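Local coordinates for protein purine nucleoside phosphorylase (Thermus thermophilus, PDB 6TK9) that probably catalyses the reversible phosphorolysis of purine nucleosides such as inosine and guanosine to the free base and ribose 1-phosphate, at residues Glu8-Val13 against Phe100-Arg105; Val182-Met187 against Arg198-Leu203; Ala218-His221 against Arg225-Gly228. All coordinates share one frame; numbering follows the deposited sequence.

Interaction 1: Glu8-Val13 against Phe100-Arg105; sequences EAVAYV and FFLGAR
L102 and V10 bury the most surface here, and their meeting joins helix 4-14 to the C-terminal end of helix 94-102. Their CA atoms are the nearest pair of the two backbones, 6.3 Å apart. L102 does not aim its CB straight at the other helix; with chi1 -77° its CG lies beside the backbone N, and the branch end swings nearer. Its CD2 thereby reaches two valines one turn apart: V13 CG1 lies 4.0 Å from L102 CD2, and V10 CG1 is 4.2 Å from the same methyl. The side chains of V13 and L102 cross at about a right angle, and L102 CD2 lies near V13 CB as well, at 4.1 Å.

V10 is forked between two partners. Its CG1 stands anti to the backbone N (chi1 167°) and serves L102, whereas CG2, beside the backbone N, is 3.8 Å from F101 CB. F101 offers only this root atom: its ring leads away and carries F100 CD2 over the centre of one face, 4.2 Å above the plane. Both phenylalanines also touch L222 of helix 213-222.

Directly after L102, G103 leaves helical angles with a positive phi (127°) and closes the last turn in a Schellman motif. A9 touches F94 and V98, extending the interface along helix 94-102, while V13 also meets I44 of strand 39-45. With about 180 Å² buried and aliphatic carbons making every cross-contact, the association rests on shape and exclusion of water, not on directional bonds.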
loop_
_atom_site.group_PDB
_atom_site.type_symbol
_atom_site.label_atom_id
_atom_site.label_comp_id
_atom_site.label_asym_id
_atom_site.label_seq_id
_atom_site.Cartn_x
_atom_site.Cartn_y
_atom_site.Cartn_z
ATOM N N GLU A 8 -13.381 18.532 42.400
ATOM C CA GLU A 8 -13.234 17.733 43.641
ATOM C C GLU A 8 -11.751 17.403 43.783
ATOM O O GLU A 8 -11.210 17.590 44.894
ATOM C CB GLU A 8 -14.078 16.453 43.650
ATOM C CG GLU A 8 -15.490 16.612 44.205
ATOM C CD GLU A 8 -16.058 15.405 44.953
ATOM O OE1 GLU A 8 -15.545 14.290 44.771
ATOM O OE2 GLU A 8 -17.029 15.580 45.730
ATOM N N ALA A 9 -11.118 16.980 42.685
ATOM C CA ALA A 9 -9.700 16.538 42.645
ATOM C C ALA A 9 -8.777 17.758 42.736
ATOM O O ALA A 9 -7.842 17.725 43.527
ATOM C CB ALA A 9 -9.415 15.710 41.410
ATOM N N VAL A 10 -9.022 18.798 41.951
ATOM C CA VAL A 10 -8.210 20.042 42.017
ATOM C C VAL A 10 -8.167 20.496 43.485
ATOM O O VAL A 10 -7.044 20.602 44.040
ATOM C CB VAL A 10 -8.762 21.131 41.079
ATOM C CG1 VAL A 10 -8.149 22.499 41.351
ATOM C CG2 VAL A 10 -8.571 20.745 39.622
ATOM N N ALA A 11 -9.342 20.687 44.096
ATOM C CA ALA A 11 -9.539 21.131 45.500
ATOM C C ALA A 11 -8.735 20.252 46.474
ATOM O O ALA A 11 -8.114 20.811 47.395
ATOM C CB ALA A 11 -11.010 21.133 45.844
ATOM N N TYR A 12 -8.739 18.929 46.312
ATOM C CA TYR A 12 -8.008 18.028 47.240
ATOM C C TYR A 12 -6.509 18.340 47.161
ATOM O O TYR A 12 -5.863 18.312 48.232
ATOM C CB TYR A 12 -8.316 16.551 46.991
ATOM C CG TYR A 12 -7.570 15.640 47.931
ATOM C CD1 TYR A 12 -8.054 15.362 49.201
ATOM C CD2 TYR A 12 -6.353 15.085 47.568
ATOM C CE1 TYR A 12 -7.353 14.542 50.076
ATOM C CE2 TYR A 12 -5.638 14.270 48.432
ATOM C CZ TYR A 12 -6.131 14.006 49.701
ATOM O OH TYR A 12 -5.417 13.201 50.548
ATOM N N VAL A 13 -5.980 18.658 45.968
ATOM C CA VAL A 13 -4.530 18.966 45.772
ATOM C C VAL A 13 -4.244 20.340 46.400
ATOM O O VAL A 13 -3.245 20.467 47.138
ATOM C CB VAL A 13 -4.095 18.878 44.294
ATOM C CG1 VAL A 13 -2.663 19.345 44.100
ATOM C CG2 VAL A 13 -4.235 17.470 43.736
ATOM N N PHE A 100 -4.345 20.069 33.970
ATOM C CA PHE A 100 -4.596 21.291 33.166
ATOM C C PHE A 100 -5.222 22.353 34.074
ATOM O O PHE A 100 -4.865 23.527 33.959
ATOM C CB PHE A 100 -5.472 20.980 31.952
ATOM C CG PHE A 100 -5.784 22.180 31.100
ATOM C CD1 PHE A 100 -4.864 22.655 30.179
ATOM C CD2 PHE A 100 -7.002 22.826 31.217
ATOM C CE1 PHE A 100 -5.155 23.753 29.383
ATOM C CE2 PHE A 100 -7.288 23.935 30.437
ATOM C CZ PHE A 100 -6.361 24.402 29.532
ATOM N N PHE A 101 -6.122 21.929 34.953
ATOM C CA PHE A 101 -6.994 22.826 35.747
ATOM C C PHE A 101 -6.261 23.273 37.005
ATOM O O PHE A 101 -6.759 24.222 37.624
ATOM C CB PHE A 101 -8.324 22.147 36.064
ATOM C CG PHE A 101 -9.323 22.287 34.951
ATOM C CD1 PHE A 101 -9.886 23.526 34.669
ATOM C CD2 PHE A 101 -9.681 21.193 34.174
ATOM C CE1 PHE A 101 -10.796 23.670 33.631
ATOM C CE2 PHE A 101 -10.592 21.336 33.139
ATOM C CZ PHE A 101 -11.145 22.572 32.869
ATOM N N LEU A 102 -5.153 22.604 37.347
ATOM C CA LEU A 102 -4.146 23.059 38.345
ATOM C C LEU A 102 -3.305 24.201 37.753
ATOM O O LEU A 102 -2.766 25.007 38.554
ATOM C CB LEU A 102 -3.235 21.895 38.741
ATOM C CG LEU A 102 -3.829 20.885 39.715
ATOM C CD1 LEU A 102 -2.946 19.652 39.821
ATOM C CD2 LEU A 102 -4.041 21.506 41.087
ATOM N N GLY A 103 -3.171 24.254 36.418
ATOM C CA GLY A 103 -2.544 25.378 35.687
ATOM C C GLY A 103 -1.422 24.949 34.739
ATOM O O GLY A 103 -0.897 25.825 34.073
ATOM N N ALA A 104 -1.055 23.661 34.670
ATOM C CA ALA A 104 -0.180 23.106 33.609
ATOM C C ALA A 104 -0.861 23.259 32.236
ATOM O O ALA A 104 -1.708 22.414 31.920
ATOM C CB ALA A 104 0.140 21.659 33.904
ATOM N N ARG A 105 -0.507 24.286 31.451
ATOM C CA ARG A 105 -1.089 24.550 30.102
ATOM C C ARG A 105 -0.160 24.007 28.998
ATOM O O ARG A 105 -0.567 24.024 27.811
ATOM C CB ARG A 105 -1.334 26.047 29.915
ATOM C CG ARG A 105 -2.034 26.720 31.088
ATOM C CD ARG A 105 -3.517 26.416 31.176
ATOM N NE ARG A 105 -4.214 26.966 30.019
ATOM C CZ ARG A 105 -4.646 28.217 29.895
ATOM N NH1 ARG A 105 -4.470 29.088 30.872
ATOM N NH2 ARG A 105 -5.261 28.596 28.789
#

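Interaction 2: Val182-Met187 against Arg198-Leu203; sequences VYAWFM and RLLREL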
loop_
_atom_site.group_PDB
_atom_site.type_symbol
_atom_site.label_atom_id
_atom_site.label_comp_id
_atom_site.label_asym_id
_atom_site.label_seq_id
_atom_site.Cartn_x
_atom_site.Cartn_y
_atom_site.Cartn_z
ATOM N N VAL A 182 5.568 8.997 13.752
ATOM C CA VAL A 182 4.127 8.817 14.066
ATOM C C VAL A 182 4.020 7.736 15.118
ATOM O O VAL A 182 4.578 6.637 14.854
ATOM C CB VAL A 182 3.344 8.415 12.806
ATOM C CG1 VAL A 182 1.863 8.213 13.096
ATOM C CG2 VAL A 182 3.562 9.423 11.697
ATOM N N TYR A 183 3.312 8.040 16.211
ATOM C CA TYR A 183 3.052 7.095 17.334
ATOM C C TYR A 183 1.704 6.402 17.127
ATOM O O TYR A 183 0.704 7.117 17.058
ATOM C CB TYR A 183 3.069 7.821 18.687
ATOM C CG TYR A 183 2.865 6.940 19.899
ATOM C CD1 TYR A 183 1.597 6.670 20.372
ATOM C CD2 TYR A 183 3.935 6.416 20.606
ATOM C CE1 TYR A 183 1.392 5.906 21.507
ATOM C CE2 TYR A 183 3.748 5.640 21.742
ATOM C CZ TYR A 183 2.467 5.380 22.198
ATOM O OH TYR A 183 2.248 4.593 23.305
ATOM N N ALA A 184 1.687 5.067 17.072
ATOM C CA ALA A 184 0.462 4.227 17.007
ATOM C C ALA A 184 0.119 3.667 18.396
ATOM O O ALA A 184 0.942 2.887 18.993
ATOM C CB ALA A 184 0.657 3.104 16.016
ATOM N N TRP A 185 -1.066 4.026 18.878
ATOM C CA TRP A 185 -1.735 3.458 20.081
ATOM C C TRP A 185 -2.300 2.075 19.760
ATOM O O TRP A 185 -3.338 2.006 19.129
ATOM C CB TRP A 185 -2.840 4.415 20.572
ATOM C CG TRP A 185 -3.594 3.966 21.783
ATOM C CD1 TRP A 185 -3.199 3.044 22.707
ATOM C CD2 TRP A 185 -4.839 4.492 22.253
ATOM N NE1 TRP A 185 -4.135 2.934 23.696
ATOM C CE2 TRP A 185 -5.150 3.804 23.445
ATOM C CE3 TRP A 185 -5.735 5.445 21.768
ATOM C CZ2 TRP A 185 -6.321 4.031 24.153
ATOM C CZ3 TRP A 185 -6.899 5.667 22.459
ATOM C CH2 TRP A 185 -7.182 4.973 23.638
ATOM N N PHE A 186 -1.604 1.019 20.164
ATOM C CA PHE A 186 -2.045 -0.399 20.102
ATOM C C PHE A 186 -2.622 -0.737 21.468
ATOM O O PHE A 186 -1.970 -0.400 22.456
ATOM C CB PHE A 186 -0.860 -1.305 19.761
ATOM C CG PHE A 186 -1.200 -2.760 19.586
ATOM C CD1 PHE A 186 -1.841 -3.204 18.437
ATOM C CD2 PHE A 186 -0.875 -3.686 20.560
ATOM C CE1 PHE A 186 -2.140 -4.547 18.262
ATOM C CE2 PHE A 186 -1.188 -5.028 20.387
ATOM C CZ PHE A 186 -1.808 -5.462 19.229
ATOM N N MET A 187 -3.804 -1.350 21.535
ATOM C CA MET A 187 -4.577 -1.415 22.803
ATOM C C MET A 187 -3.835 -2.292 23.816
ATOM O O MET A 187 -3.880 -1.971 25.006
ATOM C CB MET A 187 -5.992 -1.951 22.593
ATOM C CG MET A 187 -6.051 -3.397 22.175
ATOM S SD MET A 187 -7.754 -3.825 21.850
ATOM C CE MET A 187 -8.457 -3.631 23.488
ATOM N N ARG A 198 3.584 -5.292 10.966
ATOM C CA ARG A 198 3.707 -4.986 9.521
ATOM C C ARG A 198 2.556 -4.062 9.148
ATOM O O ARG A 198 2.816 -3.033 8.510
ATOM C CB ARG A 198 3.703 -6.240 8.645
ATOM C CG ARG A 198 4.244 -5.975 7.246
ATOM C CD ARG A 198 4.266 -7.201 6.350
ATOM N NE ARG A 198 4.330 -6.831 4.936
ATOM C CZ ARG A 198 3.682 -7.443 3.944
ATOM N NH1 ARG A 198 2.878 -8.470 4.186
ATOM N NH2 ARG A 198 3.828 -7.008 2.703
ATOM N N LEU A 199 1.347 -4.414 9.583
ATOM C CA LEU A 199 0.113 -3.654 9.276
ATOM C C LEU A 199 0.308 -2.197 9.742
ATOM O O LEU A 199 0.031 -1.279 8.927
ATOM C CB LEU A 199 -1.060 -4.388 9.933
ATOM C CG LEU A 199 -2.330 -3.592 10.233
ATOM C CD1 LEU A 199 -3.503 -4.549 10.424
ATOM C CD2 LEU A 199 -2.166 -2.721 11.458
ATOM N N LEU A 200 0.864 -1.965 10.938
ATOM C CA LEU A 200 0.956 -0.590 11.528
ATOM C C LEU A 200 2.085 0.209 10.864
ATOM O O LEU A 200 1.924 1.425 10.703
ATOM C CB LEU A 200 1.180 -0.653 13.042
ATOM C CG LEU A 200 0.017 -1.213 13.852
ATOM C CD1 LEU A 200 0.468 -1.553 15.259
ATOM C CD2 LEU A 200 -1.137 -0.238 13.852
ATOM N N ARG A 201 3.194 -0.431 10.506
ATOM C CA ARG A 201 4.290 0.254 9.772
ATOM C C ARG A 201 3.731 0.777 8.436
ATOM O O ARG A 201 3.959 1.964 8.115
ATOM C CB ARG A 201 5.495 -0.677 9.588
ATOM C CG ARG A 201 6.808 0.050 9.321
ATOM C CD ARG A 201 8.009 -0.866 9.100
ATOM N NE ARG A 201 7.640 -1.928 8.174
ATOM C CZ ARG A 201 8.106 -3.168 8.196
ATOM N NH1 ARG A 201 9.013 -3.536 9.087
ATOM N NH2 ARG A 201 7.652 -4.038 7.317
ATOM N N GLU A 202 2.973 -0.056 7.720
ATOM C CA GLU A 202 2.589 0.175 6.302
ATOM C C GLU A 202 1.448 1.213 6.269
ATOM O O GLU A 202 1.398 1.971 5.271
ATOM C CB GLU A 202 2.423 -1.192 5.610
ATOM C CG GLU A 202 1.070 -1.458 4.951
ATOM C CD GLU A 202 0.904 -2.830 4.286
ATOM O OE1 GLU A 202 0.666 -3.843 5.009
ATOM O OE2 GLU A 202 0.988 -2.893 3.034
ATOM N N LEU A 203 0.656 1.350 7.347
ATOM C CA LEU A 203 -0.274 2.502 7.551
ATOM C C LEU A 203 0.466 3.808 7.899
ATOM O O LEU A 203 -0.234 4.841 8.015
ATOM C CB LEU A 203 -1.258 2.206 8.687
ATOM C CG LEU A 203 -2.203 1.030 8.471
ATOM C CD1 LEU A 203 -3.259 1.007 9.568
ATOM C CD2 LEU A 203 -2.833 1.068 7.081
#
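A184 is the first residue of 182-187 to meet helix 194-202, and it does so through its single methyl: A184 CB lies 4.4 Å from L200 CD2. Their CA atoms, 7.3 Å apart, are the nearest pair of the two backbones, and both CB atoms point across the gap. The backbone of A184 is hydrogen-bonded to A207 of the neighbouring strand 207-209.

W185 turns its CB to the other side of the strand, where its side chain touches V213 and P214 at the start of helix 213-222. F186 returns to the helix side. Its CG is anti to the backbone N (chi1 -176°), which carries the ring out beside L200, where F186 CD1 comes 4.3 Å from L200 CD1. The methyl approaches the ring obliquely.

L200 is therefore the hub, spending one methyl on each partner: CD2 on the alanine, CD1 on the phenylalanine. Both L200 and F186 also touch I208 of strand 207-209, which closes the cluster. About 110 Å² is buried, all of it through apolar contacts near van der Waals separation or looser. Beyond the cluster, L199 and L203 pack on neighbouring subunits of the hexamer.

Strand 179-185, helix 194-202 and strand 207-209, whose two strands pair in parallel, form a beta-alpha-beta unit, and this contact packs its helix on its first strand through A184 and on F186 just along the chain.

Interaction 3: Ala218-His221 against Arg225-Gly228; sequences ALRH and RVLG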
loop_
_atom_site.group_PDB
_atom_site.type_symbol
_atom_site.label_atom_id
_atom_site.label_comp_id
_atom_site.label_asym_id
_atom_site.label_seq_id
_atom_site.Cartn_x
_atom_site.Cartn_y
_atom_site.Cartn_z
ATOM N N ALA A 218 -7.388 14.345 24.767
ATOM C CA ALA A 218 -7.956 15.000 25.975
ATOM C C ALA A 218 -7.365 16.409 26.138
ATOM O O ALA A 218 -8.145 17.348 26.423
ATOM C CB ALA A 218 -7.719 14.139 27.197
ATOM N N LEU A 219 -6.051 16.550 25.939
ATOM C CA LEU A 219 -5.297 17.802 26.188
ATOM C C LEU A 219 -5.515 18.813 25.054
ATOM O O LEU A 219 -5.532 20.034 25.367
ATOM C CB LEU A 219 -3.817 17.476 26.390
ATOM C CG LEU A 219 -3.480 16.955 27.785
ATOM C CD1 LEU A 219 -2.101 16.338 27.820
ATOM C CD2 LEU A 219 -3.579 18.068 28.810
ATOM N N ARG A 220 -5.714 18.377 23.805
ATOM C CA ARG A 220 -5.962 19.335 22.684
ATOM C C ARG A 220 -7.416 19.811 22.765
ATOM O O ARG A 220 -7.692 20.981 22.416
ATOM C CB ARG A 220 -5.621 18.721 21.324
ATOM C CG ARG A 220 -4.142 18.422 21.143
ATOM C CD ARG A 220 -3.251 19.644 21.042
ATOM N NE ARG A 220 -3.724 20.616 20.078
ATOM C CZ ARG A 220 -4.009 21.875 20.354
ATOM N NH1 ARG A 220 -3.814 22.366 21.567
ATOM N NH2 ARG A 220 -4.500 22.649 19.411
ATOM N N HIS A 221 -8.313 18.953 23.248
ATOM C CA HIS A 221 -9.703 19.335 23.618
ATOM C C HIS A 221 -9.654 20.575 24.526
ATOM O O HIS A 221 -10.389 21.541 24.250
ATOM C CB HIS A 221 -10.400 18.124 24.246
ATOM C CG HIS A 221 -11.789 18.369 24.720
ATOM N ND1 HIS A 221 -12.134 18.289 26.061
ATOM C CD2 HIS A 221 -12.923 18.647 24.046
ATOM C CE1 HIS A 221 -13.427 18.537 26.193
ATOM N NE2 HIS A 221 -13.932 18.764 24.973
ATOM N N ARG A 225 -0.861 22.856 25.152
ATOM C CA ARG A 225 0.221 22.507 24.202
ATOM C C ARG A 225 0.829 21.187 24.673
ATOM O O ARG A 225 0.837 20.959 25.878
ATOM C CB ARG A 225 1.288 23.596 24.142
ATOM C CG ARG A 225 0.757 24.993 23.862
ATOM C CD ARG A 225 1.716 26.031 24.423
ATOM N NE ARG A 225 2.805 26.310 23.504
ATOM C CZ ARG A 225 4.083 26.514 23.833
ATOM N NH1 ARG A 225 4.504 26.415 25.086
ATOM N NH2 ARG A 225 4.953 26.789 22.871
ATOM N N VAL A 226 1.248 20.329 23.740
ATOM C CA VAL A 226 1.641 18.908 23.996
ATOM C C VAL A 226 2.951 18.644 23.248
ATOM O O VAL A 226 3.077 19.060 22.090
ATOM C CB VAL A 226 0.548 17.908 23.553
ATOM C CG1 VAL A 226 0.954 16.452 23.761
ATOM C CG2 VAL A 226 -0.793 18.167 24.215
ATOM N N LEU A 227 3.891 17.974 23.905
ATOM C CA LEU A 227 5.135 17.427 23.308
ATOM C C LEU A 227 5.209 15.959 23.727
ATOM O O LEU A 227 5.014 15.685 24.930
ATOM C CB LEU A 227 6.333 18.239 23.819
ATOM C CG LEU A 227 7.673 17.953 23.149
ATOM C CD1 LEU A 227 8.702 18.981 23.567
ATOM C CD2 LEU A 227 8.175 16.570 23.496
ATOM N N GLY A 228 5.436 15.064 22.763
ATOM C CA GLY A 228 5.463 13.607 22.971
ATOM C C GLY A 228 6.858 13.059 22.741
ATOM O O GLY A 228 7.447 13.361 21.695
#
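Helix residues L219 and R220 lie over the start of strand 225-235, with CA atoms 7.4 Å apart for L219 and V226 and 7.1 Å for R220 and R225, the chain turning back between them within three residues. V226 supplies most of the strand's share of the 142 Å² buried.

Its CG2 is the atom that touches. With chi1 178°, CG1 takes the position anti to the backbone N, and CG2 sits beside that N, directed at the helix. L219 CB is 3.8 Å from V226 CG2, so the leucine meets the valine through its root; its side chain also touches F107 and L109 of strand 106-115. V226 shares L109 with it, which makes one apolar cluster under the helix.

R220 approaches the same methyl from its own position on the helix. Its chain folds back, with chi1 -66° and chi2 -69°, and this brings the aliphatic R220 CD to 4.3 Å from V226 CG2. The charged end goes elsewhere: NH1 is hydrogen-bonded to the carbonyl O of A224, in the turn joining helix and strand. That bond and the CD contact together suggest a guanidinium held against the connection, with CD, the methylene next to NE, near the valine methyl. R225 turns its CB away from the helix, and its side chain touches E162 and L163 of helix 161-173.

Strand 225-235 runs parallel to 106-115. The contact packs helix 213-222 on this strand, which it precedes in the chain, and so on the central mixed sheet of the alpha/beta phosphorylase fold.

All three contacts are buried and apolar across their segments, but they sit at different depths. The centre of interaction 3 lies about 10 Å from the chain's centre, those of interactions 1 and 2 about 18 and 17 Å from it, on opposite sides, with 33 Å between their own centres. Interaction 1 joins two helices, whereas the others lay a helix on a strand, and both of these reach the same sheet. Interactions 1 and 3 touch: R105 O lies 2.9 Å from R225 N, a probable hydrogen bond. Only interaction 2 has residues touching other subunits. Interaction 3 alone includes the aliphatic part of a charged side chain in its contact.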